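Local coordinates for DNA replication protein DnaC (Aquifex aeolicus, PDB 3ECC) that binds adenine nucleotide, probably ATP, and as a helicase loader probably helps place the replicative helicase on DNA when bacterial replication is initiated, at residues F29-N34 and E64-R69; G40-G45 and N174-I179; S101-L106 and L133-I138; Y128-L133 and I170-E175. All coordinates share one frame; numbering follows the deposited sequence.

Interaction 1: residues F29-N34 and E64-R69; sequences FVHNFN and EKKGIR
K66 reaches the end of helix 17-31 and gives its ammonium to the carbonyl of H31, NZ to O at 2.7 Å. The donor stands above the carbonyl plane, 36° out of it, and the C=O...N angle is 125°. A bend at chi2 (70°) lays the aliphatic run beside the backbone of 30-31, with K66 CD 3.6 Å from V30 O. V30 CG1 meets K65 CD at 3.8 Å, the two side chains crossing at about a right angle. Beyond K66, I68 CD1 comes to the edge of the F33 ring, 4.1 Å from CE2. Outside these segments, V30 settles on T58, A61 and I62 of helix 51-65, and F33 packs against V103 and S135. Exchanging K66 for a leucine would probably leave the H31 carbonyl without this donor. H31 is the last residue before the chain leaves helical geometry at N32, so the positive ammonium sits at a helix C-terminus, where it would be expected to offset part of the helix's partial negative charge.

Interaction 2: residues G40-G45 and N174-I179; sequences GLTFVG and NELLVI
N174 bends over the start of strand 40-45, against G40 and T42. Its CB lies beside T42 OG1, and a chi1 of -76°, with CG anti to the carbonyl carbon, carries the amide across G40. CG is 3.4 Å from G40 C, and OD1 is 3.0 Å from G40 N. ND2 donates to T42 OG1 at 3.0 Å, with an N-H...O angle of 151° and the hydroxyl only 2° out of the amide plane. The same ND2 also bonds to T136 O of the strand beyond, spanning three strands of the sheet.

From there the two strands run parallel, paired from G40-N174 to V44-V178. The bonds T42 N to E175 O (3.0 Å) and L177 N to T42 O (2.9 Å) set this register, and I179 N to V44 O continues it. L176 CD1 packs on V44 CG2 at 3.5 Å; on the other face F43 CD1 meets I179 CD1 at 3.8 Å, and L41, F43 and L177 lie under helices 17-31 and 51-65.

Putting an alanine at N174 would probably cost T42 OG1 and T136 O their shared donor. Backbone bonds and a buried amide thus fix the strand leading to G45, whose carbonyl binds K51, an ADP-contacting residue of the Walker A loop.

Interaction 3: residues S101-L106 and L133-I138; sequences SPVLVL and LKSTII
S135 OG donates to P102 O at 2.7 Å, almost in line with the carbonyl (C=O...O angle 174°). Its chi1 of 35° puts the hydroxyl between the backbone N and the carbonyl carbon, from where it reaches across to the loop ahead of strand 104-107. Two backbone bonds follow, I137 N to L104 O at 2.7 Å and L106 N to I137 O at 2.9 Å, while L104 N to S135 O is weak. Alternation of donors and acceptors in this way marks a parallel pair, and the short strand axes diverge by 22°. Four CA-H...O contacts lie among these bonds, V105 CA to I137 O being 3.2 Å. R129 NH2 ties the entry to both strands by bonding S101 O and S135 O together.

Packing is sparser between the strands themselves: L106 CB is 4.3 Å from I138 CG1, and K134 CD rests 3.5 Å from S101 O. V105 and I137 turn instead to helix 51-65, against A55, L59 and T58.

The two strands, joined through helix 116-131, form the beta-alpha-beta crossover of a P-loop NTPase core. The first leads into D107 and D108, consistent with a Walker B motif; the second ends at N141 of the beryllium fluoride pocket.

Interaction 4: residues Y128-L133 and I170-E175; sequences YRYNNL and IYEMNE
The Y130 ring meets E172 at its edge and M173 obliquely. E172 CG lies in the ring plane, 3.8 Å from Y130 CE1, the two side chains crossing at about a right angle at the ring's edge. Its carboxylate plane is turned 43° from that of the ring, and OE1 ends 3.0 Å from Y130 OH. The glutamate gets there with CG anti to the backbone N (chi1 162°) and a bend at chi2. M173 CG approaches CD1 of the same ring, at 3.5 Å and at a slant. On the Y128 ring, by contrast, one face receives N132 ND2, just past the end of the same helix, offset toward the rim, and the Y128 hydroxyl bonds to N100 OD1.

The contact brings together the last turns of helices 116-131 and 164-173, each of which leads into a strand of the parallel sheet in this P-loop NTPase fold. The backbone bonds N132 N to Y128 O, 2.9 Å, and N174 N to I170 O, 3.1 Å, are helical i to i+4 bonds that close those turns.

Past Y130, M173 bends at chi2 and chi3, and SD comes within 4.2 Å of L133 CD2, the side chains crossing at about a right angle. L133 itself follows the end of helix 116-131. I170 turns from this contact to pack on I138 and L109.

In the fold
Interactions 2 and 3 are the buried contacts, each pairing parallel strands of one sheet by regular backbone bonds; interaction 3 is nested in the chain loop closed by interaction 2, and strands 40-45 and 136-141 are neighbours between them. Interactions 1 and 4 join helix ends instead, and rest more on side chains: a lysine on a helix carbonyl in the first, which is partly buried, and an aromatic ring with a methionine in the second, at the surface. Interaction 1 touches strand 40-45 through F29 on L41, and the loop before strand 136-141 through F33 on S135. Interaction 4 shares N174 and E175 with interaction 2 and L133 with interaction 3, and its R129 reaches interaction 3.

Interaction 1: residues F29-N34 and E64-R69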
loop_
_atom_site.group_PDB
_atom_site.type_symbol
_atom_site.label_atom_id
_atom_site.label_comp_id
_atom_site.label_asym_id
_atom_site.label_seq_id
_atom_site.Cartn_x
_atom_site.Cartn_y
_atom_site.Cartn_z
ATOM N N PHE A 29 1.744 -6.516 -13.705
ATOM C CA PHE A 29 2.315 -5.304 -13.099
ATOM C C PHE A 29 3.821 -5.454 -12.862
ATOM O O PHE A 29 4.617 -4.664 -13.374
ATOM C CB PHE A 29 1.584 -4.965 -11.778
ATOM C CG PHE A 29 2.140 -3.756 -11.062
ATOM C CD1 PHE A 29 1.660 -2.481 -11.341
ATOM C CD2 PHE A 29 3.149 -3.894 -10.119
ATOM C CE1 PHE A 29 2.182 -1.367 -10.696
ATOM C CE2 PHE A 29 3.675 -2.781 -9.465
ATOM C CZ PHE A 29 3.188 -1.520 -9.752
ATOM N N VAL A 30 4.198 -6.489 -12.108
ATOM C CA VAL A 30 5.602 -6.797 -11.793
ATOM C C VAL A 30 6.446 -6.970 -13.048
ATOM O O VAL A 30 7.621 -6.589 -13.087
ATOM C CB VAL A 30 5.713 -8.085 -10.953
ATOM C CG1 VAL A 30 7.164 -8.551 -10.865
ATOM C CG2 VAL A 30 5.125 -7.870 -9.564
ATOM N N HIS A 31 5.837 -7.538 -14.079
ATOM C CA HIS A 31 6.523 -7.746 -15.338
ATOM C C HIS A 31 6.770 -6.429 -16.089
ATOM O O HIS A 31 7.835 -6.238 -16.682
ATOM C CB HIS A 31 5.745 -8.729 -16.217
ATOM C CG HIS A 31 6.479 -9.134 -17.453
ATOM N ND1 HIS A 31 6.028 -8.827 -18.722
ATOM C CD2 HIS A 31 7.649 -9.797 -17.618
ATOM C CE1 HIS A 31 6.885 -9.294 -19.613
ATOM N NE2 HIS A 31 7.876 -9.887 -18.970
ATOM N N ASN A 32 5.800 -5.520 -16.040
ATOM C CA ASN A 32 5.882 -4.277 -16.799
ATOM C C ASN A 32 6.359 -3.100 -15.984
ATOM O O ASN A 32 6.084 -1.956 -16.333
ATOM C CB ASN A 32 4.522 -3.944 -17.401
ATOM C CG ASN A 32 4.152 -4.870 -18.526
ATOM O OD1 ASN A 32 4.981 -5.650 -18.994
ATOM N ND2 ASN A 32 2.904 -4.788 -18.980
ATOM N N PHE A 33 7.079 -3.378 -14.902
ATOM C CA PHE A 33 7.372 -2.368 -13.899
ATOM C C PHE A 33 8.529 -1.430 -14.265
ATOM O O PHE A 33 9.687 -1.851 -14.384
ATOM C CB PHE A 33 7.629 -3.034 -12.547
ATOM C CG PHE A 33 7.752 -2.063 -11.409
ATOM C CD1 PHE A 33 6.620 -1.465 -10.856
ATOM C CD2 PHE A 33 8.994 -1.742 -10.893
ATOM C CE1 PHE A 33 6.727 -0.569 -9.811
ATOM C CE2 PHE A 33 9.107 -0.846 -9.841
ATOM C CZ PHE A 33 7.968 -0.260 -9.301
ATOM N N ASN A 34 8.191 -0.161 -14.453
ATOM C CA ASN A 34 9.170 0.909 -14.541
ATOM C C ASN A 34 8.963 1.809 -13.331
ATOM O O ASN A 34 7.910 2.453 -13.201
ATOM C CB ASN A 34 8.982 1.708 -15.839
ATOM C CG ASN A 34 10.129 2.684 -16.109
ATOM O OD1 ASN A 34 10.940 2.976 -15.227
ATOM N ND2 ASN A 34 10.196 3.189 -17.339
ATOM N N GLU A 64 12.869 -9.651 -7.307
ATOM C CA GLU A 64 13.447 -10.877 -7.866
ATOM C C GLU A 64 13.414 -10.907 -9.390
ATOM O O GLU A 64 14.079 -11.738 -10.001
ATOM C CB GLU A 64 12.783 -12.134 -7.275
ATOM C CG GLU A 64 11.380 -12.443 -7.811
ATOM C CD GLU A 64 10.642 -13.507 -6.984
ATOM O OE1 GLU A 64 11.318 -14.318 -6.308
ATOM O OE2 GLU A 64 9.386 -13.535 -7.017
ATOM N N LYS A 65 12.653 -9.996 -9.999
ATOM C CA LYS A 65 12.563 -9.912 -11.468
ATOM C C LYS A 65 13.125 -8.607 -12.033
ATOM O O LYS A 65 13.477 -8.538 -13.218
ATOM C CB LYS A 65 11.118 -10.101 -11.949
ATOM C CG LYS A 65 10.669 -11.552 -12.020
ATOM C CD LYS A 65 9.209 -11.696 -11.606
ATOM C CE LYS A 65 8.851 -13.163 -11.345
ATOM N NZ LYS A 65 7.458 -13.316 -10.826
ATOM N N LYS A 66 13.190 -7.576 -11.191
ATOM C CA LYS A 66 13.744 -6.287 -11.598
ATOM C C LYS A 66 14.952 -5.893 -10.749
ATOM O O LYS A 66 15.736 -5.033 -11.143
ATOM C CB LYS A 66 12.671 -5.181 -11.557
ATOM C CG LYS A 66 12.067 -4.804 -12.917
ATOM C CD LYS A 66 11.170 -5.903 -13.488
ATOM C CE LYS A 66 10.677 -5.544 -14.894
ATOM N NZ LYS A 66 10.274 -6.755 -15.676
ATOM N N GLY A 67 15.095 -6.517 -9.582
ATOM C CA GLY A 67 16.211 -6.214 -8.680
ATOM C C GLY A 67 16.091 -4.869 -7.987
ATOM O O GLY A 67 17.068 -4.349 -7.447
ATOM N N ILE A 68 14.889 -4.301 -8.013
ATOM C CA ILE A 68 14.615 -3.025 -7.355
ATOM C C ILE A 68 14.190 -3.271 -5.907
ATOM O O ILE A 68 13.161 -3.899 -5.651
ATOM C CB ILE A 68 13.534 -2.221 -8.120
ATOM C CG1 ILE A 68 14.107 -1.697 -9.440
ATOM C CG2 ILE A 68 13.007 -1.068 -7.271
ATOM C CD1 ILE A 68 13.082 -1.582 -10.551
ATOM N N ARG A 69 15.019 -2.807 -4.973
ATOM C CA ARG A 69 14.779 -2.981 -3.541
ATOM C C ARG A 69 13.835 -1.908 -3.000
ATOM O O ARG A 69 14.138 -0.713 -3.070
ATOM C CB ARG A 69 16.101 -2.922 -2.770
ATOM C CG ARG A 69 16.863 -4.227 -2.731
ATOM C CD ARG A 69 18.041 -4.140 -1.770
ATOM N NE ARG A 69 18.394 -5.447 -1.213
ATOM C CZ ARG A 69 18.877 -5.632 0.016
ATOM N NH1 ARG A 69 19.053 -4.596 0.827
ATOM N NH2 ARG A 69 19.166 -6.856 0.441
#

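Interaction 2: residues G40-G45 and N174-I179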
loop_
_atom_site.group_PDB
_atom_site.type_symbol
_atom_site.label_atom_id
_atom_site.label_comp_id
_atom_site.label_asym_id
_atom_site.label_seq_id
_atom_site.Cartn_x
_atom_site.Cartn_y
_atom_site.Cartn_z
ATOM N N GLY A 40 1.313 2.170 -8.752
ATOM C CA GLY A 40 1.260 1.162 -7.716
ATOM C C GLY A 40 -0.028 0.382 -7.782
ATOM O O GLY A 40 -0.743 0.434 -8.780
ATOM N N LEU A 41 -0.323 -0.342 -6.706
ATOM C CA LEU A 41 -1.570 -1.073 -6.580
ATOM C C LEU A 41 -2.202 -0.753 -5.245
ATOM O O LEU A 41 -1.511 -0.442 -4.279
ATOM C CB LEU A 41 -1.329 -2.581 -6.682
ATOM C CG LEU A 41 -0.532 -3.103 -7.884
ATOM C CD1 LEU A 41 -0.052 -4.525 -7.628
ATOM C CD2 LEU A 41 -1.352 -3.025 -9.179
ATOM N N THR A 42 -3.526 -0.832 -5.202
ATOM C CA THR A 42 -4.278 -0.617 -3.985
ATOM C C THR A 42 -5.158 -1.828 -3.693
ATOM O O THR A 42 -6.023 -2.189 -4.486
ATOM C CB THR A 42 -5.141 0.646 -4.084
ATOM O OG1 THR A 42 -4.314 1.760 -4.457
ATOM C CG2 THR A 42 -5.823 0.940 -2.751
ATOM N N PHE A 43 -4.918 -2.455 -2.547
ATOM C CA PHE A 43 -5.659 -3.644 -2.143
ATOM C C PHE A 43 -6.690 -3.282 -1.088
ATOM O O PHE A 43 -6.350 -2.786 -0.013
ATOM C CB PHE A 43 -4.711 -4.697 -1.569
ATOM C CG PHE A 43 -3.681 -5.183 -2.538
ATOM C CD1 PHE A 43 -3.963 -6.232 -3.398
ATOM C CD2 PHE A 43 -2.423 -4.604 -2.575
ATOM C CE1 PHE A 43 -3.013 -6.694 -4.282
ATOM C CE2 PHE A 43 -1.457 -5.060 -3.460
ATOM C CZ PHE A 43 -1.751 -6.108 -4.313
ATOM N N VAL A 44 -7.954 -3.532 -1.403
ATOM C CA VAL A 44 -9.051 -3.219 -0.509
ATOM C C VAL A 44 -9.757 -4.512 -0.131
ATOM O O VAL A 44 -9.728 -5.478 -0.884
ATOM C CB VAL A 44 -10.047 -2.252 -1.186
ATOM C CG1 VAL A 44 -10.975 -1.631 -0.160
ATOM C CG2 VAL A 44 -9.297 -1.157 -1.920
ATOM N N GLY A 45 -10.378 -4.534 1.045
ATOM C CA GLY A 45 -11.148 -5.698 1.472
ATOM C C GLY A 45 -11.185 -5.915 2.974
ATOM O O GLY A 45 -10.517 -5.219 3.738
ATOM N N ASN A 174 -2.654 4.615 -8.581
ATOM C CA ASN A 174 -2.788 3.181 -8.365
ATOM C C ASN A 174 -3.965 2.547 -9.090
ATOM O O ASN A 174 -4.952 3.211 -9.400
ATOM C CB ASN A 174 -2.847 2.869 -6.865
ATOM C CG ASN A 174 -1.495 2.971 -6.205
ATOM O OD1 ASN A 174 -0.527 3.422 -6.814
ATOM N ND2 ASN A 174 -1.417 2.544 -4.953
ATOM N N GLU A 175 -3.845 1.253 -9.369
ATOM C CA GLU A 175 -4.978 0.474 -9.832
ATOM C C GLU A 175 -5.649 -0.211 -8.643
ATOM O O GLU A 175 -4.974 -0.764 -7.776
ATOM C CB GLU A 175 -4.528 -0.559 -10.860
ATOM C CG GLU A 175 -5.522 -0.754 -11.992
ATOM C CD GLU A 175 -5.454 -2.144 -12.588
ATOM O OE1 GLU A 175 -4.345 -2.552 -13.011
ATOM O OE2 GLU A 175 -6.503 -2.827 -12.626
ATOM N N LEU A 176 -6.976 -0.167 -8.601
ATOM C CA LEU A 176 -7.716 -0.728 -7.475
ATOM C C LEU A 176 -8.009 -2.213 -7.676
ATOM O O LEU A 176 -8.519 -2.619 -8.718
ATOM C CB LEU A 176 -9.019 0.043 -7.243
ATOM C CG LEU A 176 -9.728 -0.182 -5.899
ATOM C CD1 LEU A 176 -9.195 0.780 -4.827
ATOM C CD2 LEU A 176 -11.246 -0.046 -6.050
ATOM N N LEU A 177 -7.693 -3.014 -6.665
ATOM C CA LEU A 177 -7.994 -4.441 -6.696
ATOM C C LEU A 177 -8.771 -4.871 -5.457
ATOM O O LEU A 177 -8.208 -5.021 -4.377
ATOM C CB LEU A 177 -6.707 -5.267 -6.830
ATOM C CG LEU A 177 -5.977 -5.247 -8.183
ATOM C CD1 LEU A 177 -4.561 -5.781 -8.033
ATOM C CD2 LEU A 177 -6.732 -6.030 -9.258
ATOM N N VAL A 178 -10.071 -5.065 -5.611
ATOM C CA VAL A 178 -10.868 -5.520 -4.492
ATOM C C VAL A 178 -10.726 -7.015 -4.288
ATOM O O VAL A 178 -10.764 -7.792 -5.242
ATOM C CB VAL A 178 -12.332 -5.165 -4.652
ATOM C CG1 VAL A 178 -13.094 -5.571 -3.413
ATOM C CG2 VAL A 178 -12.463 -3.683 -4.884
ATOM N N ILE A 179 -10.550 -7.410 -3.032
ATOM C CA ILE A 179 -10.378 -8.809 -2.676
ATOM C C ILE A 179 -11.473 -9.231 -1.714
ATOM O O ILE A 179 -11.662 -8.618 -0.662
ATOM C CB ILE A 179 -9.002 -9.043 -2.051
ATOM C CG1 ILE A 179 -7.919 -8.599 -3.026
ATOM C CG2 ILE A 179 -8.822 -10.498 -1.674
ATOM C CD1 ILE A 179 -6.559 -8.788 -2.493
#

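Interaction 3: residues S101-L106 and L133-I138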
loop_
_atom_site.group_PDB
_atom_site.type_symbol
_atom_site.label_atom_id
_atom_site.label_comp_id
_atom_site.label_asym_id
_atom_site.label_seq_id
_atom_site.Cartn_x
_atom_site.Cartn_y
_atom_site.Cartn_z
ATOM N N SER A 101 11.965 6.386 -2.019
ATOM C CA SER A 101 12.015 4.959 -2.297
ATOM C C SER A 101 11.307 4.598 -3.603
ATOM O O SER A 101 10.214 5.089 -3.885
ATOM C CB SER A 101 11.400 4.170 -1.146
ATOM O OG SER A 101 11.623 2.783 -1.323
ATOM N N PRO A 102 11.929 3.707 -4.394
ATOM C CA PRO A 102 11.375 3.253 -5.672
ATOM C C PRO A 102 10.073 2.470 -5.513
ATOM O O PRO A 102 9.192 2.563 -6.366
ATOM C CB PRO A 102 12.482 2.347 -6.233
ATOM C CG PRO A 102 13.309 1.964 -5.047
ATOM C CD PRO A 102 13.276 3.158 -4.153
ATOM N N VAL A 103 9.967 1.693 -4.439
ATOM C CA VAL A 103 8.733 0.973 -4.124
ATOM C C VAL A 103 8.463 1.082 -2.632
ATOM O O VAL A 103 9.344 0.820 -1.820
ATOM C CB VAL A 103 8.822 -0.525 -4.500
ATOM C CG1 VAL A 103 7.581 -1.267 -4.036
ATOM C CG2 VAL A 103 8.990 -0.696 -5.989
ATOM N N LEU A 104 7.250 1.486 -2.276
ATOM C CA LEU A 104 6.871 1.597 -0.880
ATOM C C LEU A 104 5.528 0.928 -0.635
ATOM O O LEU A 104 4.579 1.112 -1.400
ATOM C CB LEU A 104 6.825 3.066 -0.437
ATOM C CG LEU A 104 6.575 3.360 1.053
ATOM C CD1 LEU A 104 7.794 3.027 1.917
ATOM C CD2 LEU A 104 6.171 4.809 1.248
ATOM N N VAL A 105 5.465 0.133 0.430
ATOM C CA VAL A 105 4.222 -0.473 0.857
ATOM C C VAL A 105 3.737 0.236 2.108
ATOM O O VAL A 105 4.425 0.242 3.132
ATOM C CB VAL A 105 4.388 -1.979 1.167
ATOM C CG1 VAL A 105 3.021 -2.642 1.347
ATOM C CG2 VAL A 105 5.180 -2.667 0.073
ATOM N N LEU A 106 2.564 0.853 2.014
ATOM C CA LEU A 106 1.865 1.356 3.190
ATOM C C LEU A 106 0.755 0.379 3.570
ATOM O O LEU A 106 -0.302 0.352 2.934
ATOM C CB LEU A 106 1.282 2.749 2.931
ATOM C CG LEU A 106 2.232 3.886 2.548
ATOM C CD1 LEU A 106 1.459 5.172 2.359
ATOM C CD2 LEU A 106 3.323 4.067 3.585
ATOM N N LEU A 133 6.349 10.792 -8.990
ATOM C CA LEU A 133 6.129 9.506 -9.658
ATOM C C LEU A 133 6.833 8.361 -8.954
ATOM O O LEU A 133 7.564 7.583 -9.561
ATOM C CB LEU A 133 6.532 9.572 -11.140
ATOM C CG LEU A 133 5.873 10.656 -12.002
ATOM C CD1 LEU A 133 6.528 10.733 -13.360
ATOM C CD2 LEU A 133 4.377 10.441 -12.139
ATOM N N LYS A 134 6.597 8.250 -7.662
ATOM C CA LYS A 134 7.207 7.201 -6.883
ATOM C C LYS A 134 6.160 6.126 -6.608
ATOM O O LYS A 134 5.192 6.363 -5.898
ATOM C CB LYS A 134 7.763 7.783 -5.589
ATOM C CG LYS A 134 8.939 8.741 -5.789
ATOM C CD LYS A 134 10.262 8.006 -5.803
ATOM C CE LYS A 134 11.366 8.857 -6.384
ATOM N NZ LYS A 134 12.487 7.979 -6.818
ATOM N N SER A 135 6.343 4.954 -7.207
ATOM C CA SER A 135 5.348 3.879 -7.136
ATOM C C SER A 135 5.159 3.389 -5.718
ATOM O O SER A 135 6.124 3.141 -4.997
ATOM C CB SER A 135 5.728 2.716 -8.046
ATOM O OG SER A 135 7.138 2.542 -8.075
ATOM N N THR A 136 3.898 3.257 -5.323
ATOM C CA THR A 136 3.562 2.947 -3.947
ATOM C C THR A 136 2.361 2.014 -3.863
ATOM O O THR A 136 1.325 2.248 -4.492
ATOM C CB THR A 136 3.328 4.236 -3.105
ATOM O OG1 THR A 136 2.463 3.942 -2.003
ATOM C CG2 THR A 136 2.696 5.328 -3.942
ATOM N N ILE A 137 2.515 0.947 -3.087
ATOM C CA ILE A 137 1.459 -0.040 -2.919
ATOM C C ILE A 137 0.777 0.126 -1.569
ATOM O O ILE A 137 1.427 0.363 -0.556
ATOM C CB ILE A 137 2.002 -1.472 -3.076
ATOM C CG1 ILE A 137 2.666 -1.634 -4.449
ATOM C CG2 ILE A 137 0.880 -2.495 -2.878
ATOM C CD1 ILE A 137 3.518 -2.888 -4.597
ATOM N N ILE A 138 -0.542 0.009 -1.566
ATOM C CA ILE A 138 -1.329 0.264 -0.369
ATOM C C ILE A 138 -2.268 -0.903 -0.115
ATOM O O ILE A 138 -2.829 -1.466 -1.046
ATOM C CB ILE A 138 -2.169 1.562 -0.525
ATOM C CG1 ILE A 138 -1.267 2.796 -0.585
ATOM C CG2 ILE A 138 -3.203 1.686 0.598
ATOM C CD1 ILE A 138 -1.925 3.993 -1.216
#

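Interaction 4: residues Y128-L133 and I170-E175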
loop_
_atom_site.group_PDB
_atom_site.type_symbol
_atom_site.label_atom_id
_atom_site.label_comp_id
_atom_site.label_asym_id
_atom_site.label_seq_id
_atom_site.Cartn_x
_atom_site.Cartn_y
_atom_site.Cartn_z
ATOM N N TYR A 128 4.015 13.738 -2.079
ATOM C CA TYR A 128 5.382 13.675 -2.566
ATOM C C TYR A 128 5.545 12.569 -3.609
ATOM O O TYR A 128 6.094 12.801 -4.691
ATOM C CB TYR A 128 6.336 13.440 -1.404
ATOM C CG TYR A 128 7.785 13.551 -1.768
ATOM C CD1 TYR A 128 8.450 14.783 -1.711
ATOM C CD2 TYR A 128 8.505 12.430 -2.164
ATOM C CE1 TYR A 128 9.795 14.889 -2.048
ATOM C CE2 TYR A 128 9.850 12.522 -2.502
ATOM C CZ TYR A 128 10.492 13.751 -2.445
ATOM O OH TYR A 128 11.823 13.834 -2.779
ATOM N N ARG A 129 5.034 11.384 -3.289
ATOM C CA ARG A 129 5.153 10.223 -4.167
ATOM C C ARG A 129 4.227 10.322 -5.369
ATOM O O ARG A 129 4.489 9.715 -6.400
ATOM C CB ARG A 129 4.901 8.931 -3.385
ATOM C CG ARG A 129 5.972 8.658 -2.329
ATOM C CD ARG A 129 5.739 7.364 -1.570
ATOM N NE ARG A 129 6.062 6.185 -2.378
ATOM C CZ ARG A 129 7.300 5.808 -2.690
ATOM N NH1 ARG A 129 8.338 6.517 -2.265
ATOM N NH2 ARG A 129 7.498 4.731 -3.447
ATOM N N TYR A 130 3.154 11.099 -5.230
ATOM C CA TYR A 130 2.300 11.489 -6.366
ATOM C C TYR A 130 3.022 12.461 -7.311
ATOM O O TYR A 130 3.003 12.282 -8.528
ATOM C CB TYR A 130 0.996 12.125 -5.865
ATOM C CG TYR A 130 0.065 12.627 -6.952
ATOM C CD1 TYR A 130 -0.725 11.744 -7.679
ATOM C CD2 TYR A 130 -0.043 13.988 -7.237
ATOM C CE1 TYR A 130 -1.587 12.198 -8.672
ATOM C CE2 TYR A 130 -0.901 14.448 -8.231
ATOM C CZ TYR A 130 -1.668 13.549 -8.942
ATOM O OH TYR A 130 -2.518 13.991 -9.927
ATOM N N ASN A 131 3.653 13.487 -6.752
ATOM C CA ASN A 131 4.323 14.502 -7.572
ATOM C C ASN A 131 5.596 13.999 -8.251
ATOM O O ASN A 131 5.923 14.417 -9.367
ATOM C CB ASN A 131 4.634 15.751 -6.745
ATOM C CG ASN A 131 3.387 16.434 -6.232
ATOM O OD1 ASN A 131 2.330 16.389 -6.867
ATOM N ND2 ASN A 131 3.497 17.062 -5.069
ATOM N N ASN A 132 6.313 13.109 -7.567
ATOM C CA ASN A 132 7.610 12.635 -8.049
ATOM C C ASN A 132 7.549 11.218 -8.603
ATOM O O ASN A 132 8.563 10.536 -8.682
ATOM C CB ASN A 132 8.669 12.737 -6.946
ATOM C CG ASN A 132 8.700 14.119 -6.284
ATOM O OD1 ASN A 132 8.002 15.037 -6.699
ATOM N ND2 ASN A 132 9.516 14.262 -5.255
ATOM N N LEU A 133 6.349 10.792 -8.990
ATOM C CA LEU A 133 6.129 9.506 -9.658
ATOM C C LEU A 133 6.833 8.361 -8.954
ATOM O O LEU A 133 7.564 7.583 -9.561
ATOM C CB LEU A 133 6.532 9.572 -11.140
ATOM C CG LEU A 133 5.873 10.656 -12.002
ATOM C CD1 LEU A 133 6.528 10.733 -13.360
ATOM C CD2 LEU A 133 4.377 10.441 -12.139
ATOM N N ILE A 170 -4.407 8.894 -4.667
ATOM C CA ILE A 170 -4.261 7.441 -4.592
ATOM C C ILE A 170 -4.956 6.753 -5.771
ATOM O O ILE A 170 -4.473 5.746 -6.299
ATOM C CB ILE A 170 -4.823 6.891 -3.263
ATOM C CG1 ILE A 170 -3.931 7.304 -2.090
ATOM C CG2 ILE A 170 -4.994 5.364 -3.329
ATOM C CD1 ILE A 170 -4.543 7.011 -0.733
ATOM N N TYR A 171 -6.083 7.319 -6.190
ATOM C CA TYR A 171 -6.854 6.770 -7.287
ATOM C C TYR A 171 -6.223 7.032 -8.660
ATOM O O TYR A 171 -6.367 6.223 -9.568
ATOM C CB TYR A 171 -8.297 7.285 -7.236
ATOM C CG TYR A 171 -9.222 6.623 -8.231
ATOM C CD1 TYR A 171 -9.383 5.236 -8.251
ATOM C CD2 TYR A 171 -9.954 7.380 -9.144
ATOM C CE1 TYR A 171 -10.239 4.623 -9.161
ATOM C CE2 TYR A 171 -10.807 6.778 -10.056
ATOM C CZ TYR A 171 -10.947 5.400 -10.061
ATOM O OH TYR A 171 -11.794 4.789 -10.971
ATOM N N GLU A 172 -5.506 8.145 -8.810
ATOM C CA GLU A 172 -4.811 8.405 -10.068
ATOM C C GLU A 172 -3.602 7.495 -10.247
ATOM O O GLU A 172 -3.421 6.921 -11.317
ATOM C CB GLU A 172 -4.425 9.889 -10.233
ATOM C CG GLU A 172 -3.324 10.142 -11.295
ATOM C CD GLU A 172 -3.500 11.442 -12.082
ATOM O OE1 GLU A 172 -2.488 12.136 -12.333
ATOM O OE2 GLU A 172 -4.643 11.759 -12.471
ATOM N N MET A 173 -2.777 7.363 -9.210
ATOM C CA MET A 173 -1.512 6.634 -9.334
ATOM C C MET A 173 -1.644 5.106 -9.286
ATOM O O MET A 173 -0.848 4.389 -9.893
ATOM C CB MET A 173 -0.499 7.119 -8.286
ATOM C CG MET A 173 0.172 8.465 -8.645
ATOM S SD MET A 173 1.719 8.392 -9.644
ATOM C CE MET A 173 2.984 8.373 -8.367
ATOM N N ASN A 174 -2.654 4.615 -8.581
ATOM C CA ASN A 174 -2.788 3.181 -8.365
ATOM C C ASN A 174 -3.965 2.547 -9.090
ATOM O O ASN A 174 -4.952 3.211 -9.400
ATOM C CB ASN A 174 -2.847 2.869 -6.865
ATOM C CG ASN A 174 -1.495 2.971 -6.205
ATOM O OD1 ASN A 174 -0.527 3.422 -6.814
ATOM N ND2 ASN A 174 -1.417 2.544 -4.953
ATOM N N GLU A 175 -3.845 1.253 -9.369
ATOM C CA GLU A 175 -4.978 0.474 -9.832
ATOM C C GLU A 175 -5.649 -0.211 -8.643
ATOM O O GLU A 175 -4.974 -0.764 -7.776
ATOM C CB GLU A 175 -4.528 -0.559 -10.860
ATOM C CG GLU A 175 -5.522 -0.754 -11.992
ATOM C CD GLU A 175 -5.454 -2.144 -12.588
ATOM O OE1 GLU A 175 -4.345 -2.552 -13.011
ATOM O OE2 GLU A 175 -6.503 -2.827 -12.626
#